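Carboxypeptidase A (Helicoverpa armigera, PDB 1JQG) is a mid-gut zinc procarboxypeptidase of the M14 family that, once activated, probably removes residues from the C-terminal end of peptides. Local coordinates at residues A300-I305 against P376-Y381; G262-S267 against A361-A366; V142-G147 against S155-R160; S114-D119 against D128-E133. All blocks are in the same frame, centred on the assembly; numbering follows the deposited sequence.

Interaction 1 of 4, residues A300-I305 against P376-Y381; sequences ALYLDI and PFSYTY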
loop_
_atom_site.group_PDB
_atom_site.type_symbol
_atom_site.label_atom_id
_atom_site.label_comp_id
_atom_site.label_asym_id
_atom_site.label_seq_id
_atom_site.Cartn_x
_atom_site.Cartn_y
_atom_site.Cartn_z
ATOM N N ALA A 300 -15.014 -10.429 -7.599
ATOM C CA ALA A 300 -15.256 -9.434 -8.653
ATOM C C ALA A 300 -14.226 -8.300 -8.641
ATOM O O ALA A 300 -13.932 -7.777 -9.721
ATOM C CB ALA A 300 -16.650 -8.833 -8.560
ATOM N N LEU A 301 -13.716 -7.935 -7.471
ATOM C CA LEU A 301 -12.813 -6.790 -7.380
ATOM C C LEU A 301 -11.748 -7.034 -6.289
ATOM O O LEU A 301 -12.091 -7.604 -5.221
ATOM C CB LEU A 301 -13.561 -5.494 -7.014
ATOM C CG LEU A 301 -12.765 -4.210 -6.888
ATOM C CD1 LEU A 301 -12.024 -3.771 -8.160
ATOM C CD2 LEU A 301 -13.696 -3.073 -6.454
ATOM N N TYR A 302 -10.526 -6.662 -6.645
ATOM C CA TYR A 302 -9.406 -6.791 -5.733
ATOM C C TYR A 302 -8.649 -5.461 -5.641
ATOM O O TYR A 302 -8.242 -4.930 -6.680
ATOM C CB TYR A 302 -8.448 -7.895 -6.200
ATOM C CG TYR A 302 -7.201 -8.056 -5.373
ATOM C CD1 TYR A 302 -7.188 -8.889 -4.268
ATOM C CD2 TYR A 302 -6.015 -7.368 -5.694
ATOM C CE1 TYR A 302 -6.058 -9.094 -3.490
ATOM C CE2 TYR A 302 -4.863 -7.556 -4.922
ATOM C CZ TYR A 302 -4.905 -8.435 -3.826
ATOM O OH TYR A 302 -3.774 -8.565 -3.089
ATOM N N LEU A 303 -8.422 -4.995 -4.417
ATOM C CA LEU A 303 -7.769 -3.724 -4.201
ATOM C C LEU A 303 -6.574 -3.845 -3.255
ATOM O O LEU A 303 -6.682 -4.232 -2.100
ATOM C CB LEU A 303 -8.762 -2.661 -3.697
ATOM C CG LEU A 303 -9.983 -2.371 -4.564
ATOM C CD1 LEU A 303 -10.931 -1.378 -3.914
ATOM C CD2 LEU A 303 -9.587 -1.874 -5.953
ATOM N N ASP A 304 -5.405 -3.483 -3.740
ATOM C CA ASP A 304 -4.178 -3.444 -2.940
ATOM C C ASP A 304 -3.878 -1.977 -2.656
ATOM O O ASP A 304 -3.399 -1.254 -3.546
ATOM C CB ASP A 304 -3.034 -4.108 -3.717
ATOM C CG ASP A 304 -1.773 -4.263 -2.897
ATOM O OD1 ASP A 304 -1.791 -4.098 -1.665
ATOM O OD2 ASP A 304 -0.717 -4.563 -3.506
ATOM N N ILE A 305 -4.178 -1.549 -1.444
ATOM C CA ILE A 305 -4.041 -0.154 -1.058
ATOM C C ILE A 305 -2.642 0.213 -0.609
ATOM O O ILE A 305 -2.183 -0.164 0.468
ATOM C CB ILE A 305 -5.106 0.256 0.002
ATOM C CG1 ILE A 305 -6.510 -0.035 -0.608
ATOM C CG2 ILE A 305 -5.028 1.725 0.375
ATOM C CD1 ILE A 305 -7.674 0.195 0.330
ATOM N N PRO A 376 -11.566 -10.121 -12.291
ATOM C CA PRO A 376 -11.568 -9.522 -13.609
ATOM C C PRO A 376 -11.144 -8.069 -13.538
ATOM O O PRO A 376 -10.801 -7.426 -14.517
ATOM C CB PRO A 376 -12.997 -9.686 -14.104
ATOM C CG PRO A 376 -13.620 -10.696 -13.209
ATOM C CD PRO A 376 -12.938 -10.503 -11.878
ATOM N N PHE A 377 -11.308 -7.474 -12.358
ATOM C CA PHE A 377 -10.965 -6.084 -12.081
ATOM C C PHE A 377 -10.062 -6.039 -10.863
ATOM O O PHE A 377 -10.437 -6.528 -9.780
ATOM C CB PHE A 377 -12.233 -5.261 -11.840
ATOM C CG PHE A 377 -13.225 -5.348 -12.973
ATOM C CD1 PHE A 377 -14.298 -6.222 -12.898
ATOM C CD2 PHE A 377 -13.061 -4.610 -14.122
ATOM C CE1 PHE A 377 -15.215 -6.325 -13.920
ATOM C CE2 PHE A 377 -13.972 -4.710 -15.169
ATOM C CZ PHE A 377 -15.045 -5.555 -15.059
ATOM N N SER A 378 -8.861 -5.499 -11.006
ATOM C CA SER A 378 -7.892 -5.467 -9.910
ATOM C C SER A 378 -7.025 -4.222 -10.029
ATOM O O SER A 378 -6.390 -3.835 -10.990
ATOM C CB SER A 378 -7.063 -6.747 -9.911
ATOM O OG SER A 378 -6.141 -6.833 -8.866
ATOM N N TYR A 379 -6.995 -3.428 -8.973
ATOM C CA TYR A 379 -6.220 -2.199 -8.921
ATOM C C TYR A 379 -5.248 -2.183 -7.736
ATOM O O TYR A 379 -5.457 -2.809 -6.671
ATOM C CB TYR A 379 -7.181 -0.991 -8.880
ATOM C CG TYR A 379 -8.187 -0.985 -10.033
ATOM C CD1 TYR A 379 -9.427 -1.609 -9.836
ATOM C CD2 TYR A 379 -7.924 -0.400 -11.263
ATOM C CE1 TYR A 379 -10.352 -1.642 -10.845
ATOM C CE2 TYR A 379 -8.895 -0.404 -12.253
ATOM C CZ TYR A 379 -10.098 -1.043 -12.054
ATOM O OH TYR A 379 -11.057 -1.117 -13.020
ATOM N N THR A 380 -4.254 -1.337 -7.848
ATOM C CA THR A 380 -3.333 -0.986 -6.783
ATOM C C THR A 380 -3.498 0.512 -6.495
ATOM O O THR A 380 -3.224 1.317 -7.375
ATOM C CB THR A 380 -1.901 -1.351 -7.149
ATOM O OG1 THR A 380 -1.059 -0.502 -6.318
ATOM C CG2 THR A 380 -1.515 -1.054 -8.595
ATOM N N TYR A 381 -4.075 0.847 -5.345
ATOM C CA TYR A 381 -4.320 2.218 -4.964
ATOM C C TYR A 381 -3.064 2.860 -4.421
ATOM O O TYR A 381 -2.259 2.262 -3.735
ATOM C CB TYR A 381 -5.405 2.334 -3.883
ATOM C CG TYR A 381 -6.817 2.542 -4.381
ATOM C CD1 TYR A 381 -7.446 1.657 -5.216
ATOM C CD2 TYR A 381 -7.529 3.647 -3.986
ATOM C CE1 TYR A 381 -8.742 1.857 -5.667
ATOM C CE2 TYR A 381 -8.831 3.879 -4.407
ATOM C CZ TYR A 381 -9.432 2.979 -5.244
ATOM O OH TYR A 381 -10.736 3.147 -5.663
#
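The ring of Tyr379 receives two leucine methyls at its edge. CD1 of Leu301 lies near the ring plane, 3.8 Å from CD1 of Tyr379, and CD2 of Leu303 reaches the same ring carbon. Leu301 crosses Tyr379 at about a right angle, whereas Leu303 runs beside it and points the same way. Phe377 also presents its edge: O of Ala300 lies near its plane, 3.6 Å from CD1 of Phe377. The ring of Tyr381 is approached obliquely by CD2 of Leu303, 3.8 Å from CE1 of Tyr381. CG of Leu303 stands beside its backbone N (chi1 -57°), and from there CD2 can touch both tyrosines. On the opposite face of the sheet, OG of Ser378 meets the Tyr302 ring obliquely, 3.2 Å from CD2 of Tyr302. That hydroxyl is hydrogen-bonded to O of Ser367.

The two strands are parallel and in register. N of Tyr302 donates to O of Phe377, and O of Tyr302 accepts N of Tyr379. The bond from N of Asp304 to O of Tyr379 is 3.0 Å and nearly straight (173°). N of Tyr381 reaches O of Asp304 at 2.8 Å from above the carbonyl plane. Asp304 also hydrogen-bonds NE2 of the zinc ligand His306 through OD2, as a second-shell residue.

Strand 173-178 flanks 299-307, and strand 311-314 flanks 377-383, so the pair lies inside the mixed sheet. Helix 325-340 covers Phe377, Tyr379 and Tyr381. Helix 366-373 packs on the other face, against Tyr302, Asp304 and Thr380.

Interaction 2 of 4, residues G262-S267 against A361-A366; sequences GTASSS and AASGGA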
loop_
_atom_site.group_PDB
_atom_site.type_symbol
_atom_site.label_atom_id
_atom_site.label_comp_id
_atom_site.label_asym_id
_atom_site.label_seq_id
_atom_site.Cartn_x
_atom_site.Cartn_y
_atom_site.Cartn_z
ATOM N N GLY A 262 10.299 -12.186 -10.560
ATOM C CA GLY A 262 11.714 -12.087 -10.841
ATOM C C GLY A 262 12.137 -11.376 -12.109
ATOM O O GLY A 262 13.355 -11.280 -12.361
ATOM N N THR A 263 11.194 -10.875 -12.905
ATOM C CA THR A 263 11.525 -10.288 -14.203
ATOM C C THR A 263 11.840 -8.806 -14.062
ATOM O O THR A 263 12.599 -8.250 -14.845
ATOM C CB THR A 263 10.416 -10.485 -15.243
ATOM O OG1 THR A 263 9.222 -9.887 -14.725
ATOM C CG2 THR A 263 10.261 -11.963 -15.547
ATOM N N ALA A 264 11.251 -8.171 -13.041
ATOM C CA ALA A 264 11.490 -6.731 -12.857
ATOM C C ALA A 264 11.664 -6.374 -11.387
ATOM O O ALA A 264 10.990 -5.490 -10.856
ATOM C CB ALA A 264 10.378 -5.935 -13.525
ATOM N N SER A 265 12.636 -6.989 -10.735
ATOM C CA SER A 265 12.935 -6.786 -9.333
ATOM C C SER A 265 14.392 -7.101 -9.012
ATOM O O SER A 265 15.123 -7.549 -9.886
ATOM C CB SER A 265 12.008 -7.655 -8.475
ATOM O OG SER A 265 11.992 -8.963 -9.044
ATOM N N SER A 266 14.853 -6.749 -7.823
ATOM C CA SER A 266 16.217 -6.902 -7.401
ATOM C C SER A 266 16.569 -8.304 -6.917
ATOM O O SER A 266 15.794 -9.035 -6.292
ATOM C CB SER A 266 16.567 -5.924 -6.256
ATOM O OG SER A 266 17.914 -6.312 -5.917
ATOM N N SER A 267 17.843 -8.649 -7.049
ATOM C CA SER A 267 18.346 -9.967 -6.723
ATOM C C SER A 267 19.206 -9.912 -5.477
ATOM O O SER A 267 19.665 -10.938 -4.993
ATOM C CB SER A 267 19.158 -10.533 -7.886
ATOM O OG SER A 267 18.188 -10.822 -8.897
ATOM N N ALA A 361 8.639 -0.257 -14.787
ATOM C CA ALA A 361 8.479 -1.712 -14.871
ATOM C C ALA A 361 8.542 -2.350 -13.490
ATOM O O ALA A 361 9.422 -2.079 -12.704
ATOM C CB ALA A 361 9.470 -2.302 -15.865
ATOM N N ALA A 362 7.604 -3.232 -13.213
ATOM C CA ALA A 362 7.507 -3.929 -11.933
ATOM C C ALA A 362 6.873 -5.302 -12.137
ATOM O O ALA A 362 6.000 -5.482 -12.967
ATOM C CB ALA A 362 6.670 -3.172 -10.910
ATOM N N SER A 363 7.279 -6.271 -11.351
ATOM C CA SER A 363 6.741 -7.614 -11.400
ATOM C C SER A 363 6.536 -8.186 -10.005
ATOM O O SER A 363 7.045 -7.615 -9.043
ATOM C CB SER A 363 7.669 -8.556 -12.181
ATOM O OG SER A 363 8.955 -8.511 -11.554
ATOM N N GLY A 364 5.752 -9.280 -9.946
ATOM C CA GLY A 364 5.513 -9.882 -8.626
ATOM C C GLY A 364 4.503 -9.103 -7.795
ATOM O O GLY A 364 4.463 -9.337 -6.587
ATOM N N GLY A 365 3.722 -8.221 -8.386
ATOM C CA GLY A 365 2.789 -7.409 -7.647
ATOM C C GLY A 365 1.531 -8.186 -7.308
ATOM O O GLY A 365 1.085 -9.106 -7.988
ATOM N N ALA A 366 0.923 -7.820 -6.194
ATOM C CA ALA A 366 -0.271 -8.479 -5.671
ATOM C C ALA A 366 -1.462 -8.306 -6.594
ATOM O O ALA A 366 -2.122 -9.270 -6.982
ATOM C CB ALA A 366 -0.580 -7.878 -4.306
#
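OG of Ser363 accepts the backbone N-H of Ala264 at 2.8 Å. The bond is bent, with an angle of 140° at the hydrogen. With chi1 at 57°, OG of Ser363 sits between its own backbone N and carbonyl carbon, and this turns it to the Ala264 N-H. CB of Ala264 lies 3.5 Å from OG of Ser363, and OG1 of Thr263 lies 3.3 Å from CB of Ser363. OG1 of Thr263 has its own hydrogen bond to O of Asn260. The methyl of Ala264 points toward 361-366. CB of Ala264 rests on backbone there, 3.8 Å from C of Ala362, and lies 4.4 Å from CB of Ala361.

Two loops of the zinc carboxypeptidase domain meet here near the surface. One belongs to the long excursion between helices 221-228 and 283-294, which also holds the disulfide Cys248-Cys270. The other links helix 355-358 to helix 366-373, with Gly365 at the N-cap position. The side chain of Ala362 is about 10 Å from the bound zinc ion.

With an alanine in place of Ser363, the N-H of Ala264 would probably be left without this acceptor. Next to Ser363, Gly364 has backbone hydrogen bonds to Phe257 and Met259, which lie just ahead of Gly262 in the first loop.

Interaction 3 of 4, residues V142-G147 against S155-R160; sequences VTVVEG and SIKYLR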
loop_
_atom_site.group_PDB
_atom_site.type_symbol
_atom_site.label_atom_id
_atom_site.label_comp_id
_atom_site.label_asym_id
_atom_site.label_seq_id
_atom_site.Cartn_x
_atom_site.Cartn_y
_atom_site.Cartn_z
ATOM N N VAL A 142 -20.128 -10.366 10.746
ATOM C CA VAL A 142 -18.687 -10.336 10.874
ATOM C C VAL A 142 -18.181 -11.717 11.307
ATOM O O VAL A 142 -18.663 -12.315 12.270
ATOM C CB VAL A 142 -18.187 -9.248 11.861
ATOM C CG1 VAL A 142 -16.697 -9.353 12.059
ATOM C CG2 VAL A 142 -18.510 -7.851 11.354
ATOM N N THR A 143 -17.106 -12.170 10.747
ATOM C CA THR A 143 -16.433 -13.404 10.988
ATOM C C THR A 143 -14.916 -13.149 10.885
ATOM O O THR A 143 -14.371 -12.780 9.835
ATOM C CB THR A 143 -16.792 -14.508 9.963
ATOM O OG1 THR A 143 -18.160 -14.878 10.027
ATOM C CG2 THR A 143 -15.980 -15.760 10.215
ATOM N N VAL A 144 -14.242 -13.207 12.026
ATOM C CA VAL A 144 -12.802 -12.990 12.080
ATOM C C VAL A 144 -12.128 -14.330 11.789
ATOM O O VAL A 144 -12.537 -15.394 12.249
ATOM C CB VAL A 144 -12.364 -12.392 13.413
ATOM C CG1 VAL A 144 -12.583 -13.348 14.581
ATOM C CG2 VAL A 144 -10.917 -11.902 13.349
ATOM N N VAL A 145 -11.134 -14.302 10.891
ATOM C CA VAL A 145 -10.378 -15.509 10.561
ATOM C C VAL A 145 -8.887 -15.231 10.474
ATOM O O VAL A 145 -8.467 -14.240 9.912
ATOM C CB VAL A 145 -10.949 -16.149 9.299
ATOM C CG1 VAL A 145 -11.486 -15.116 8.311
ATOM C CG2 VAL A 145 -9.958 -17.026 8.531
ATOM N N GLU A 146 -8.057 -16.086 11.019
ATOM C CA GLU A 146 -6.634 -16.103 10.883
ATOM C C GLU A 146 -6.194 -16.776 9.590
ATOM O O GLU A 146 -6.286 -17.993 9.461
ATOM C CB GLU A 146 -5.973 -16.909 12.034
ATOM C CG GLU A 146 -4.451 -16.819 12.018
ATOM C CD GLU A 146 -3.824 -17.636 13.122
ATOM O OE1 GLU A 146 -3.673 -17.103 14.238
ATOM O OE2 GLU A 146 -3.465 -18.808 12.879
ATOM N N GLY A 147 -5.627 -16.008 8.660
ATOM C CA GLY A 147 -5.182 -16.572 7.390
ATOM C C GLY A 147 -3.853 -17.308 7.578
ATOM O O GLY A 147 -3.459 -18.051 6.690
ATOM N N SER A 155 0.232 -13.622 14.315
ATOM C CA SER A 155 -1.046 -13.968 13.795
ATOM C C SER A 155 -1.596 -12.895 12.850
ATOM O O SER A 155 -1.706 -11.713 13.125
ATOM C CB SER A 155 -2.081 -14.089 14.929
ATOM O OG SER A 155 -3.373 -14.295 14.397
ATOM N N ILE A 156 -1.930 -13.319 11.637
ATOM C CA ILE A 156 -2.415 -12.402 10.631
ATOM C C ILE A 156 -3.849 -12.769 10.316
ATOM O O ILE A 156 -4.082 -13.785 9.679
ATOM C CB ILE A 156 -1.573 -12.261 9.366
ATOM C CG1 ILE A 156 -2.374 -11.546 8.273
ATOM C CG2 ILE A 156 -1.064 -13.578 8.832
ATOM C CD1 ILE A 156 -1.840 -11.583 6.847
ATOM N N LYS A 157 -4.800 -11.974 10.807
ATOM C CA LYS A 157 -6.195 -12.237 10.650
ATOM C C LYS A 157 -6.878 -11.173 9.816
ATOM O O LYS A 157 -6.370 -10.098 9.501
ATOM C CB LYS A 157 -6.906 -12.461 11.975
ATOM C CG LYS A 157 -6.600 -11.496 13.073
ATOM C CD LYS A 157 -7.510 -11.716 14.287
ATOM C CE LYS A 157 -7.159 -13.053 14.946
ATOM N NZ LYS A 157 -5.867 -13.037 15.731
ATOM N N TYR A 158 -8.020 -11.560 9.225
ATOM C CA TYR A 158 -8.736 -10.703 8.302
ATOM C C TYR A 158 -10.217 -10.907 8.610
ATOM O O TYR A 158 -10.600 -11.902 9.234
ATOM C CB TYR A 158 -8.395 -11.003 6.831
ATOM C CG TYR A 158 -8.764 -12.391 6.348
ATOM C CD1 TYR A 158 -9.935 -12.645 5.642
ATOM C CD2 TYR A 158 -7.937 -13.464 6.630
ATOM C CE1 TYR A 158 -10.261 -13.922 5.216
ATOM C CE2 TYR A 158 -8.243 -14.739 6.204
ATOM C CZ TYR A 158 -9.405 -14.972 5.495
ATOM O OH TYR A 158 -9.655 -16.264 5.097
ATOM N N LEU A 159 -11.055 -10.037 8.040
ATOM C CA LEU A 159 -12.486 -10.134 8.240
ATOM C C LEU A 159 -13.198 -10.689 7.011
ATOM O O LEU A 159 -12.898 -10.352 5.888
ATOM C CB LEU A 159 -12.970 -8.731 8.657
ATOM C CG LEU A 159 -12.683 -8.261 10.072
ATOM C CD1 LEU A 159 -13.491 -7.000 10.372
ATOM C CD2 LEU A 159 -13.005 -9.296 11.137
ATOM N N ARG A 160 -14.318 -11.360 7.231
ATOM C CA ARG A 160 -15.234 -11.785 6.178
ATOM C C ARG A 160 -16.601 -11.195 6.492
ATOM O O ARG A 160 -17.272 -11.705 7.389
ATOM C CB ARG A 160 -15.317 -13.307 6.127
ATOM C CG ARG A 160 -14.120 -13.962 5.443
ATOM C CD ARG A 160 -14.459 -15.408 5.062
ATOM N NE ARG A 160 -14.653 -16.247 6.227
ATOM C CZ ARG A 160 -15.055 -17.488 6.262
ATOM N NH1 ARG A 160 -15.331 -18.125 5.138
ATOM N NH2 ARG A 160 -15.201 -18.105 7.431
#
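CG1 of Val145 sits over one face of the Tyr158 ring, 3.7 Å from the ring centroid, in a CH-pi contact. The ring CG lies between the backbone N and the carbonyl carbon (chi1 63°), which brings the ring under the valine. CA of Gly147 fits against the ring edge, 3.8 Å from CE2 of Tyr158. On the other face of the sheet, CD2 of Leu159 packs against two valines, 3.8 Å from CG1 of Val142 and 3.9 Å from CB of Val144. CG2 of Val144 also leans on the Lys157 chain, 3.5 Å from CD.

At the far end, OG of Ser155 donates to OE1 of Glu146 at 2.8 Å, on the anti side of the carboxylate. NZ of Lys157 donates to the same OG, and its main partner is Asp128. Backbone bonds pair Val145 with Tyr158 in both directions.

Leu131 of helix 124-137 covers Val144 and Leu159, while Tyr158 packs on Ile291 of helix 283-294. The pair forms a twisted antiparallel beta hairpin, with 142-149 as an outermost strand of the eight-stranded sheet.

Interaction 4 of 4, residues S114-D119 against D128-E133; sequences SRLSFD and DAYLQE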
loop_
_atom_site.group_PDB
_atom_site.type_symbol
_atom_site.label_atom_id
_atom_site.label_comp_id
_atom_site.label_asym_id
_atom_site.label_seq_id
_atom_site.Cartn_x
_atom_site.Cartn_y
_atom_site.Cartn_z
ATOM N N SER A 114 -12.904 -1.850 21.348
ATOM C CA SER A 114 -14.025 -2.251 20.506
ATOM C C SER A 114 -14.340 -1.231 19.410
ATOM O O SER A 114 -15.119 -1.520 18.482
ATOM C CB SER A 114 -15.313 -2.512 21.309
ATOM O OG SER A 114 -15.843 -1.424 22.066
ATOM N N ARG A 115 -13.861 0.002 19.542
ATOM C CA ARG A 115 -14.099 1.080 18.611
ATOM C C ARG A 115 -12.855 1.917 18.349
ATOM O O ARG A 115 -12.508 2.828 19.099
ATOM C CB ARG A 115 -15.236 1.987 19.087
ATOM C CG ARG A 115 -16.617 1.390 19.230
ATOM C CD ARG A 115 -17.276 0.983 17.923
ATOM N NE ARG A 115 -18.286 -0.095 18.185
ATOM C CZ ARG A 115 -19.568 0.232 18.237
ATOM N NH1 ARG A 115 -19.930 1.520 18.061
ATOM N NH2 ARG A 115 -20.485 -0.699 18.450
ATOM N N LEU A 116 -12.140 1.630 17.272
ATOM C CA LEU A 116 -10.983 2.401 16.842
ATOM C C LEU A 116 -11.411 3.699 16.175
ATOM O O LEU A 116 -12.131 3.642 15.196
ATOM C CB LEU A 116 -10.120 1.580 15.891
ATOM C CG LEU A 116 -9.441 0.325 16.457
ATOM C CD1 LEU A 116 -8.517 -0.284 15.423
ATOM C CD2 LEU A 116 -8.613 0.521 17.728
ATOM N N SER A 117 -10.988 4.838 16.715
ATOM C CA SER A 117 -11.315 6.150 16.188
ATOM C C SER A 117 -10.468 6.493 14.968
ATOM O O SER A 117 -9.523 5.767 14.646
ATOM C CB SER A 117 -11.110 7.191 17.295
ATOM O OG SER A 117 -12.116 7.078 18.299
ATOM N N PHE A 118 -10.797 7.631 14.319
ATOM C CA PHE A 118 -10.002 8.083 13.187
ATOM C C PHE A 118 -9.214 9.353 13.525
ATOM O O PHE A 118 -8.965 10.209 12.680
ATOM C CB PHE A 118 -10.858 8.289 11.950
ATOM C CG PHE A 118 -11.645 7.075 11.563
ATOM C CD1 PHE A 118 -12.938 6.860 11.967
ATOM C CD2 PHE A 118 -11.000 6.120 10.767
ATOM C CE1 PHE A 118 -13.607 5.705 11.587
ATOM C CE2 PHE A 118 -11.664 4.970 10.385
ATOM C CZ PHE A 118 -12.966 4.765 10.796
ATOM N N ASP A 119 -8.700 9.415 14.766
ATOM C CA ASP A 119 -7.881 10.557 15.174
ATOM C C ASP A 119 -6.474 10.148 15.625
ATOM O O ASP A 119 -5.699 10.928 16.214
ATOM C CB ASP A 119 -8.594 11.338 16.277
ATOM C CG ASP A 119 -8.807 10.491 17.528
ATOM O OD1 ASP A 119 -9.098 11.106 18.557
ATOM O OD2 ASP A 119 -8.685 9.244 17.494
ATOM N N ASP A 128 -5.485 -6.064 15.790
ATOM C CA ASP A 128 -5.703 -7.486 16.025
ATOM C C ASP A 128 -6.791 -7.699 17.068
ATOM O O ASP A 128 -7.639 -8.597 16.982
ATOM C CB ASP A 128 -4.406 -8.138 16.493
ATOM C CG ASP A 128 -4.537 -9.624 16.654
ATOM O OD1 ASP A 128 -4.753 -9.974 17.824
ATOM O OD2 ASP A 128 -4.429 -10.368 15.644
ATOM N N ALA A 129 -6.744 -6.923 18.151
ATOM C CA ALA A 129 -7.746 -7.040 19.219
ATOM C C ALA A 129 -9.108 -6.557 18.740
ATOM O O ALA A 129 -10.145 -7.129 19.048
ATOM C CB ALA A 129 -7.385 -6.266 20.473
ATOM N N TYR A 130 -9.118 -5.455 17.992
ATOM C CA TYR A 130 -10.312 -4.837 17.459
ATOM C C TYR A 130 -11.104 -5.812 16.584
ATOM O O TYR A 130 -12.314 -5.913 16.753
ATOM C CB TYR A 130 -9.948 -3.594 16.651
ATOM C CG TYR A 130 -11.099 -2.911 15.920
ATOM C CD1 TYR A 130 -12.228 -2.488 16.618
ATOM C CD2 TYR A 130 -11.045 -2.690 14.555
ATOM C CE1 TYR A 130 -13.255 -1.826 15.976
ATOM C CE2 TYR A 130 -12.085 -2.071 13.885
ATOM C CZ TYR A 130 -13.178 -1.616 14.613
ATOM O OH TYR A 130 -14.154 -0.974 13.911
ATOM N N LEU A 131 -10.413 -6.463 15.650
ATOM C CA LEU A 131 -11.050 -7.455 14.792
ATOM C C LEU A 131 -11.816 -8.514 15.554
ATOM O O LEU A 131 -12.892 -8.921 15.106
ATOM C CB LEU A 131 -10.032 -8.157 13.868
ATOM C CG LEU A 131 -9.236 -7.228 12.934
ATOM C CD1 LEU A 131 -8.334 -8.034 12.003
ATOM C CD2 LEU A 131 -10.168 -6.277 12.181
ATOM N N GLN A 132 -11.216 -9.000 16.644
ATOM C CA GLN A 132 -11.838 -10.021 17.492
ATOM C C GLN A 132 -13.030 -9.530 18.272
ATOM O O GLN A 132 -13.973 -10.273 18.557
ATOM C CB GLN A 132 -10.796 -10.604 18.453
ATOM C CG GLN A 132 -9.710 -11.387 17.744
ATOM C CD GLN A 132 -8.572 -11.765 18.659
ATOM O OE1 GLN A 132 -7.431 -11.299 18.517
ATOM N NE2 GLN A 132 -8.870 -12.592 19.628
ATOM N N GLU A 133 -13.077 -8.260 18.601
ATOM C CA GLU A 133 -14.134 -7.639 19.365
ATOM C C GLU A 133 -15.350 -7.422 18.488
ATOM O O GLU A 133 -16.538 -7.577 18.862
ATOM C CB GLU A 133 -13.697 -6.315 19.985
ATOM C CG GLU A 133 -12.578 -6.456 21.025
ATOM C CD GLU A 133 -12.995 -7.359 22.187
ATOM O OE1 GLU A 133 -13.967 -6.926 22.849
ATOM O OE2 GLU A 133 -12.368 -8.417 22.394
HETATM O O HOH W 1 -14.444 1.422 15.289
#
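Tyr130 leans out from its helix onto Ser114 and Leu116. Its side chain starts with CG anti to the backbone N (chi1 175°), which carries the ring toward the loop 114-116. CB of Tyr130 meets CD1 of Leu116 at 3.8 Å. CG of Tyr130 comes next, 3.7 Å from CG of Leu116. On one flank of the ring, CD2 of Tyr130 touches CD1 of Leu116 at 3.6 Å. On the other flank, CE1 of Tyr130 has O of Ser114 at its edge, 3.1 Å away and near the ring plane. Leu116 lies over one face: its CG is 3.9 Å from the ring centroid, offset toward the rim, in a CH-pi contact. At the tip, OH of Tyr130 is 2.8 Å from water 1. That water donates to O of Leu116 at 3.2 Å, so it bridges the hydroxyl to the backbone of the loop.

One helical turn on, CB of Glu133 lies 4.1 Å from CA of Ser114. Its carboxylate pairs with Lys136. Arg115 forms a salt bridge with Glu137, and both Arg115 and Tyr130 touch Ile200 of helix 187-200.

If a leucine stood in place of Tyr130, water 1 would probably lose its hydroxyl mate and Leu116 the flat face it lies on.

The loop follows helix 92-108 and leads into helix 124-137. It is thus packed, by a CH-pi contact and a water bridge, on the very helix it leads into, which covers the edge hairpin of the carboxypeptidase sheet.

Interaction 4 comes first along the chain, followed by interaction 3. The segments of interactions 1 and 2 then alternate. Interactions 1 and 3 belong to the same eight-stranded mixed sheet: 3 is the hairpin at one margin, 1 a parallel pair inside, with centres about 19 Å apart. Interactions 3 and 4 lie about 13 Å apart between centres and touch through helix 124-137. Interactions 1 and 2 touch where Ala366 packs on Tyr302 and Asp304. Interactions 2 and 4 are farthest apart, about 34 Å between centres. The set runs from the loop and helix outside the edge hairpin to the parallel pair, where the side chain of Thr380 is about 7 Å from the zinc ion, and on to the surface loops.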